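Local coordinates for leucine-rich repeat protein TpLRR (Treponema pallidum, PDB 6MLX) that is of unknown function, but is a secreted, probably periplasmic, leucine-rich repeat protein whose stacked repeats of the BspA type form an elongated solenoid, at residues S113-G118 and S136-G141; V129-P134 and A152-P157; G143-C148 and D165-G170. All coordinates share one frame; numbering follows the deposited sequence.

Contact 1 (S113-G118 and S136-G141); sequences SLQVIG and SVKEIG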
# COMPACT_ATOMS: atom_id res chain seq x y z
N SER A 113 7.78 8.00 -7.10
CA SER A 113 8.90 7.88 -6.18
C SER A 113 8.87 6.61 -5.32
O SER A 113 9.87 6.33 -4.64
CB SER A 113 8.94 9.09 -5.26
OG SER A 113 7.66 9.29 -4.66
N LEU A 114 7.78 5.85 -5.32
CA LEU A 114 7.64 4.74 -4.38
C LEU A 114 8.67 3.64 -4.65
O LEU A 114 8.73 3.09 -5.76
CB LEU A 114 6.22 4.18 -4.46
CG LEU A 114 5.84 3.11 -3.42
CD1 LEU A 114 5.88 3.69 -2.00
CD2 LEU A 114 4.49 2.48 -3.73
N GLN A 115 9.45 3.30 -3.63
CA GLN A 115 10.50 2.28 -3.72
C GLN A 115 10.10 0.94 -3.11
O GLN A 115 10.41 -0.11 -3.70
CB GLN A 115 11.78 2.76 -3.01
CG GLN A 115 12.33 4.13 -3.44
CD GLN A 115 12.98 4.08 -4.80
OE1 GLN A 115 13.95 3.33 -5.02
NE2 GLN A 115 12.45 4.85 -5.73
N VAL A 116 9.45 0.96 -1.95
CA VAL A 116 9.33 -0.20 -1.07
C VAL A 116 7.88 -0.32 -0.59
O VAL A 116 7.31 0.64 -0.08
CB VAL A 116 10.28 -0.10 0.14
CG1 VAL A 116 10.08 -1.28 1.11
CG2 VAL A 116 11.73 -0.01 -0.32
N ILE A 117 7.31 -1.52 -0.75
CA ILE A 117 6.03 -1.89 -0.16
C ILE A 117 6.28 -3.08 0.76
O ILE A 117 6.74 -4.13 0.31
CB ILE A 117 4.99 -2.23 -1.25
CG1 ILE A 117 4.76 -1.01 -2.16
CG2 ILE A 117 3.70 -2.69 -0.59
CD1 ILE A 117 3.81 -1.25 -3.33
N GLY A 118 6.00 -2.90 2.05
CA GLY A 118 6.28 -3.93 3.03
C GLY A 118 5.30 -5.09 2.96
O GLY A 118 4.39 -5.13 2.14
N SER A 136 9.52 2.34 -10.40
CA SER A 136 10.37 2.67 -9.26
C SER A 136 10.27 1.64 -8.13
O SER A 136 11.18 1.56 -7.30
CB SER A 136 9.99 4.04 -8.71
OG SER A 136 8.60 4.10 -8.35
N VAL A 137 9.18 0.88 -8.07
CA VAL A 137 8.95 -0.04 -6.96
C VAL A 137 9.94 -1.20 -7.10
O VAL A 137 9.82 -2.03 -8.01
CB VAL A 137 7.50 -0.53 -6.93
CG1 VAL A 137 7.29 -1.51 -5.78
CG2 VAL A 137 6.55 0.66 -6.81
N LYS A 138 10.91 -1.25 -6.19
CA LYS A 138 11.96 -2.25 -6.21
C LYS A 138 11.71 -3.41 -5.25
O LYS A 138 12.27 -4.48 -5.44
CB LYS A 138 13.32 -1.61 -5.85
CG LYS A 138 13.78 -0.53 -6.81
CD LYS A 138 15.00 0.24 -6.25
CE LYS A 138 15.63 1.15 -7.32
NZ LYS A 138 14.63 2.06 -7.94
N GLU A 139 10.88 -3.21 -4.23
CA GLU A 139 10.71 -4.18 -3.15
C GLU A 139 9.24 -4.28 -2.78
O GLU A 139 8.61 -3.27 -2.45
CB GLU A 139 11.56 -3.75 -1.94
CG GLU A 139 11.44 -4.62 -0.70
CD GLU A 139 12.42 -4.18 0.38
OE1 GLU A 139 12.25 -4.65 1.52
OE2 GLU A 139 13.34 -3.37 0.08
N ILE A 140 8.68 -5.50 -2.85
CA ILE A 140 7.29 -5.76 -2.50
C ILE A 140 7.24 -6.97 -1.57
O ILE A 140 7.57 -8.08 -1.98
CB ILE A 140 6.42 -6.04 -3.74
CG1 ILE A 140 6.61 -4.95 -4.80
CG2 ILE A 140 4.96 -6.14 -3.34
CD1 ILE A 140 6.07 -5.33 -6.17
N GLY A 141 6.77 -6.75 -0.34
CA GLY A 141 6.80 -7.78 0.68
C GLY A 141 5.75 -8.87 0.49
O GLY A 141 4.81 -8.75 -0.30

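Contact 2 (V129-P134 and A152-P157); sequences VDVVLP and ASVRLP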
# COMPACT_ATOMS: atom_id res chain seq x y z
N VAL A 129 -9.61 -2.51 -6.40
CA VAL A 129 -9.95 -3.09 -7.70
C VAL A 129 -8.73 -3.14 -8.63
O VAL A 129 -8.37 -4.21 -9.12
CB VAL A 129 -11.12 -2.33 -8.37
CG1 VAL A 129 -11.36 -2.89 -9.74
CG2 VAL A 129 -12.37 -2.45 -7.50
N ASP A 130 -8.14 -1.99 -8.94
CA ASP A 130 -6.99 -1.92 -9.83
C ASP A 130 -5.80 -1.42 -9.03
O ASP A 130 -5.94 -0.54 -8.18
CB ASP A 130 -7.23 -0.97 -11.02
CG ASP A 130 -8.28 -1.47 -12.01
OD1 ASP A 130 -8.50 -2.69 -12.12
OD2 ASP A 130 -8.87 -0.62 -12.72
N VAL A 131 -4.61 -1.97 -9.31
CA VAL A 131 -3.37 -1.38 -8.83
C VAL A 131 -2.34 -1.40 -9.94
O VAL A 131 -2.21 -2.38 -10.69
CB VAL A 131 -2.81 -2.02 -7.53
CG1 VAL A 131 -3.66 -3.13 -7.03
CG2 VAL A 131 -1.34 -2.46 -7.68
N VAL A 132 -1.64 -0.28 -10.07
CA VAL A 132 -0.57 -0.10 -11.02
C VAL A 132 0.67 0.20 -10.22
O VAL A 132 0.73 1.22 -9.52
CB VAL A 132 -0.87 1.04 -12.01
CG1 VAL A 132 0.34 1.32 -12.87
CG2 VAL A 132 -2.10 0.68 -12.84
N LEU A 133 1.65 -0.68 -10.29
CA LEU A 133 2.89 -0.48 -9.56
C LEU A 133 3.89 0.20 -10.48
O LEU A 133 4.24 -0.37 -11.52
CB LEU A 133 3.42 -1.81 -9.05
CG LEU A 133 2.49 -2.58 -8.09
CD1 LEU A 133 2.96 -4.00 -7.84
CD2 LEU A 133 2.32 -1.83 -6.76
N PRO A 134 4.36 1.41 -10.17
CA PRO A 134 5.36 2.07 -11.01
C PRO A 134 6.67 1.30 -11.07
O PRO A 134 6.96 0.45 -10.23
CB PRO A 134 5.56 3.43 -10.33
CG PRO A 134 4.35 3.59 -9.44
CD PRO A 134 4.01 2.21 -8.99
N ALA A 152 -8.89 -6.98 -9.27
CA ALA A 152 -9.07 -7.56 -10.59
C ALA A 152 -7.82 -7.47 -11.46
O ALA A 152 -7.59 -8.35 -12.30
CB ALA A 152 -10.24 -6.88 -11.31
N SER A 153 -7.01 -6.43 -11.28
CA SER A 153 -5.93 -6.12 -12.21
C SER A 153 -4.73 -5.55 -11.45
O SER A 153 -4.88 -4.59 -10.69
CB SER A 153 -6.39 -5.10 -13.26
OG SER A 153 -5.33 -4.76 -14.13
N VAL A 154 -3.56 -6.12 -11.69
CA VAL A 154 -2.30 -5.65 -11.12
C VAL A 154 -1.28 -5.53 -12.24
O VAL A 154 -1.04 -6.50 -12.96
CB VAL A 154 -1.76 -6.59 -10.02
CG1 VAL A 154 -0.36 -6.13 -9.58
CG2 VAL A 154 -2.70 -6.64 -8.84
N ARG A 155 -0.68 -4.35 -12.37
CA ARG A 155 0.46 -4.18 -13.26
C ARG A 155 1.72 -4.16 -12.39
O ARG A 155 1.83 -3.35 -11.47
CB ARG A 155 0.36 -2.90 -14.09
CG ARG A 155 1.54 -2.70 -15.07
CD ARG A 155 1.56 -1.27 -15.66
NE ARG A 155 0.30 -0.95 -16.33
CZ ARG A 155 -0.13 0.29 -16.59
NH1 ARG A 155 0.60 1.35 -16.23
NH2 ARG A 155 -1.29 0.47 -17.19
N LEU A 156 2.64 -5.07 -12.69
CA LEU A 156 3.87 -5.20 -11.94
C LEU A 156 4.91 -4.19 -12.43
O LEU A 156 4.84 -3.70 -13.56
CB LEU A 156 4.42 -6.61 -12.10
CG LEU A 156 3.56 -7.74 -11.53
CD1 LEU A 156 4.05 -9.07 -12.08
CD2 LEU A 156 3.61 -7.74 -10.02
N PRO A 157 5.89 -3.85 -11.58
CA PRO A 157 7.03 -3.06 -12.07
C PRO A 157 7.78 -3.85 -13.13
O PRO A 157 7.87 -5.08 -13.07
CB PRO A 157 7.90 -2.86 -10.81
CG PRO A 157 7.08 -3.32 -9.67
CD PRO A 157 6.11 -4.32 -10.21
O HOH W 1 -3.82 -2.77 -13.32

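Contact 3 (G143-C148 and D165-G170); sequences GAFRDC and DGLFEG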
# COMPACT_ATOMS: atom_id res chain seq x y z
N GLY A 143 2.61 -11.29 1.04
CA GLY A 143 1.23 -11.00 1.37
C GLY A 143 0.75 -9.58 1.10
O GLY A 143 -0.28 -9.17 1.65
N ALA A 144 1.47 -8.82 0.26
CA ALA A 144 1.16 -7.41 0.08
C ALA A 144 -0.28 -7.18 -0.35
O ALA A 144 -0.89 -6.18 0.04
CB ALA A 144 2.12 -6.77 -0.93
N PHE A 145 -0.85 -8.09 -1.14
CA PHE A 145 -2.24 -7.99 -1.55
C PHE A 145 -3.06 -9.19 -1.07
O PHE A 145 -4.01 -9.61 -1.73
CB PHE A 145 -2.33 -7.80 -3.06
CG PHE A 145 -1.59 -6.60 -3.53
CD1 PHE A 145 -2.16 -5.34 -3.42
CD2 PHE A 145 -0.30 -6.71 -4.04
CE1 PHE A 145 -1.47 -4.21 -3.84
CE2 PHE A 145 0.40 -5.59 -4.46
CZ PHE A 145 -0.19 -4.34 -4.36
N ARG A 146 -2.69 -9.73 0.10
CA ARG A 146 -3.42 -10.85 0.69
C ARG A 146 -4.88 -10.48 0.91
O ARG A 146 -5.19 -9.41 1.42
CB ARG A 146 -2.76 -11.24 2.02
CG ARG A 146 -3.37 -12.46 2.71
CD ARG A 146 -2.78 -12.65 4.13
NE ARG A 146 -1.32 -12.52 4.16
CZ ARG A 146 -0.48 -13.45 3.69
NH1 ARG A 146 -0.96 -14.56 3.16
NH2 ARG A 146 0.84 -13.27 3.75
N ASP A 147 -5.78 -11.37 0.48
CA ASP A 147 -7.22 -11.21 0.72
C ASP A 147 -7.78 -9.91 0.15
O ASP A 147 -8.73 -9.34 0.71
CB ASP A 147 -7.54 -11.27 2.22
CG ASP A 147 -7.02 -12.51 2.85
OD1 ASP A 147 -7.19 -13.59 2.25
OD2 ASP A 147 -6.42 -12.40 3.93
N CYS A 148 -7.22 -9.44 -0.96
CA CYS A 148 -7.85 -8.36 -1.73
C CYS A 148 -8.87 -9.01 -2.66
O CYS A 148 -8.62 -9.30 -3.83
CB CYS A 148 -6.80 -7.54 -2.47
SG CYS A 148 -5.77 -6.53 -1.32
N ASP A 165 6.19 -14.43 -1.04
CA ASP A 165 5.28 -15.42 -0.47
C ASP A 165 3.87 -14.86 -0.35
O ASP A 165 3.66 -13.77 0.18
CB ASP A 165 5.77 -15.86 0.91
CG ASP A 165 7.05 -16.69 0.87
OD1 ASP A 165 7.56 -17.06 -0.21
OD2 ASP A 165 7.54 -17.00 1.97
N GLY A 166 2.90 -15.64 -0.82
CA GLY A 166 1.49 -15.30 -0.67
C GLY A 166 1.10 -13.92 -1.17
O GLY A 166 0.13 -13.33 -0.68
N LEU A 167 1.85 -13.40 -2.15
CA LEU A 167 1.63 -12.02 -2.61
C LEU A 167 0.17 -11.78 -2.99
O LEU A 167 -0.42 -10.79 -2.57
CB LEU A 167 2.56 -11.70 -3.79
CG LEU A 167 2.43 -10.30 -4.39
CD1 LEU A 167 2.74 -9.23 -3.35
CD2 LEU A 167 3.35 -10.16 -5.58
N PHE A 168 -0.43 -12.70 -3.74
CA PHE A 168 -1.82 -12.57 -4.17
C PHE A 168 -2.73 -13.64 -3.56
O PHE A 168 -3.75 -14.01 -4.14
CB PHE A 168 -1.92 -12.61 -5.70
CG PHE A 168 -1.14 -11.53 -6.39
CD1 PHE A 168 -1.52 -10.19 -6.26
CD2 PHE A 168 -0.02 -11.84 -7.15
CE1 PHE A 168 -0.80 -9.19 -6.90
CE2 PHE A 168 0.71 -10.83 -7.79
CZ PHE A 168 0.32 -9.51 -7.65
N GLU A 169 -2.37 -14.14 -2.38
CA GLU A 169 -3.18 -15.14 -1.71
C GLU A 169 -4.58 -14.61 -1.41
O GLU A 169 -4.75 -13.53 -0.83
CB GLU A 169 -2.49 -15.60 -0.42
CG GLU A 169 -3.25 -16.65 0.34
CD GLU A 169 -2.56 -17.01 1.65
OE1 GLU A 169 -1.35 -17.32 1.65
OE2 GLU A 169 -3.24 -16.93 2.69
N GLY A 170 -5.59 -15.37 -1.81
CA GLY A 170 -6.96 -14.97 -1.57
C GLY A 170 -7.51 -13.93 -2.52
O GLY A 170 -8.58 -13.37 -2.25

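Contact 1 (S113-G118 and S136-G141)
Val-116 and Ile-117 pair in parallel with Glu-139 and Ile-140, a short beta ladder between successive turns of the leucine-rich repeat solenoid. Ile-117 N donates to Glu-139 O at 2.8 Å in a nearly straight bond (174°). Gly-141 N returns a bond to Ile-117 O at 2.7 Å. Before the ladder, Gln-115 O takes two backbone donors, Lys-138 N and the longer Glu-139 N.

Val-116 and Glu-139 share one face of the sheet and run side by side. The Glu-139 side chain is extended, with CG anti to the backbone N (chi1 177°). This lays its length along the valine methyls, and Glu-139 OE2 comes 3.7 Å from Val-116 CG2. Ile-117 and Ile-140 occupy the other face, which is turned to the interior. Leu-114 and Val-137 also lie alongside, with Leu-114 CD2 4.1 Å from Val-137 CG2.

At the polar end, Ser-136 OG lies 2.8 Å from Leu-114 O, but Arg-112 O competes for its single proton. The Gln-115 chain is bent at chi2 (-73°), which folds its amide back over its own segment. There NE2 donates to Ser-113 O from above the carbonyl plane. The other end of this amide, Gln-115 OE1, receives a weak bond from Lys-138 NZ at 3.3 Å.

Contact 2 (V129-P134 and A152-P157)
Val-131 and Val-154 are neighbours on the inner face of two parallel strands and project together into the interior. Their contact is CG1 of Val-131 against CG2 of Val-154, at 4.1 Å. The strands belong to consecutive leucine-rich repeats and run within 2° of each other. Their backbone bonds alternate in direction: Val-131 N to Ser-153 O, Arg-155 N to Val-131 O, then Leu-133 N to Arg-155 O.

Val-132 and Arg-155 stand next to each other on the opposite face, which is the more open to solvent. The arginine leaves the backbone extended and bends at chi3 (-57°). The bend brings its guanidinium across the valine methyls. Arg-155 NH1 approaches Val-132 CG1 to 3.4 Å, while Val-132 CG2 lies over one face of the flat group. This is apolar packing against a charged group, with no polar bond between them. Further along this face, Asp-130 OD1 meets Ser-153 CB, not its hydroxyl. Ser-153 OG accepts from a water at 2.6 Å, and the same water donates to Val-131 O. Ser-153 OG is also hydrogen-bonded to Glu-176.

Leu-133 lies alongside the Pro-157 ring, with Leu-133 CB 3.9 Å from Pro-157 CD. Leu-133 CB also sits 3.3 Å from Arg-155 O.

Strand 153-155 is the middle of a three-stranded parallel sheet. Strand 130-132 flanks it on one side and strand 176-178 on the other, where Leu-177 touches Val-154 and Leu-156.

Contact 3 (G143-C148 and D165-G170)
Gly-143, Phe-145 and Asp-147 each donate a backbone N-H across to the Asp-165, Leu-167 and Glu-169 carbonyls, joining two similar turn-rich loops, and the bond from Asp-147 N to Glu-169 O is short at 2.7 Å and nearly straight (174°).

Phe-145 and Phe-168 hold equivalent places 23 residues apart. Matching chi1 values near -60° send both side chains off the backbone in the same direction. With similar chi2 as well, the ring planes come within 13° of parallel. The planes are offset so far that little of one ring lies over the other, with centroids 5.9 Å apart. Phe-145 CD2 touches Phe-168 CE1 at 3.8 Å. Leu-167 packs beside them: Leu-167 CD1 lies against Ala-144 CB at 3.5 Å and also reaches Phe-145 CD2.

On the outer side, Arg-146 and Glu-169 run alongside each other. A salt bridge joins Arg-146 NH1 to Glu-169 OE1 at 3.2 Å. The carboxylate meets the edge of the guanidinium, but the two planes stand 72° apart, so the groups are not paired flat. The bridge from Arg-146 NE to Asp-120 ties the same guanidinium to the preceding loop.

Type I turns begin at Gly-143 in one loop and Gly-166 in the other, both with positive phi, which favours glycine. The loops follow short strands 139-140 and 162-163, and lead on to strands 153-155 and 176-178. Backbone bonds extend the stack to Phe-122 and Ser-124 on one side, and to Val-188, Val-190 and Val-192 on the other.

Overall arrangement
The three contacts join neighbouring turns of one solenoid at different places on its circumference. Contact 1 lies in the mixed sheet and contact 2 in the three-stranded parallel sheet. Contact 3 lies in the loops that lead from strands 139-140 and 162-163 to strands 153-155 and 176-178. Centres of contacts 1 and 2, and of 2 and 3, are about 13 Å apart; those of 1 and 3 are about 16 Å apart. The segments of contact 2 alternate along the chain with those of contacts 1 and 3, while contact 1 closes before contact 3 opens. Inside, Leu-133 meets Ile-117, Ile-140 and Phe-145, and Phe-168 meets Val-154. The repeats thus share a continuous apolar core.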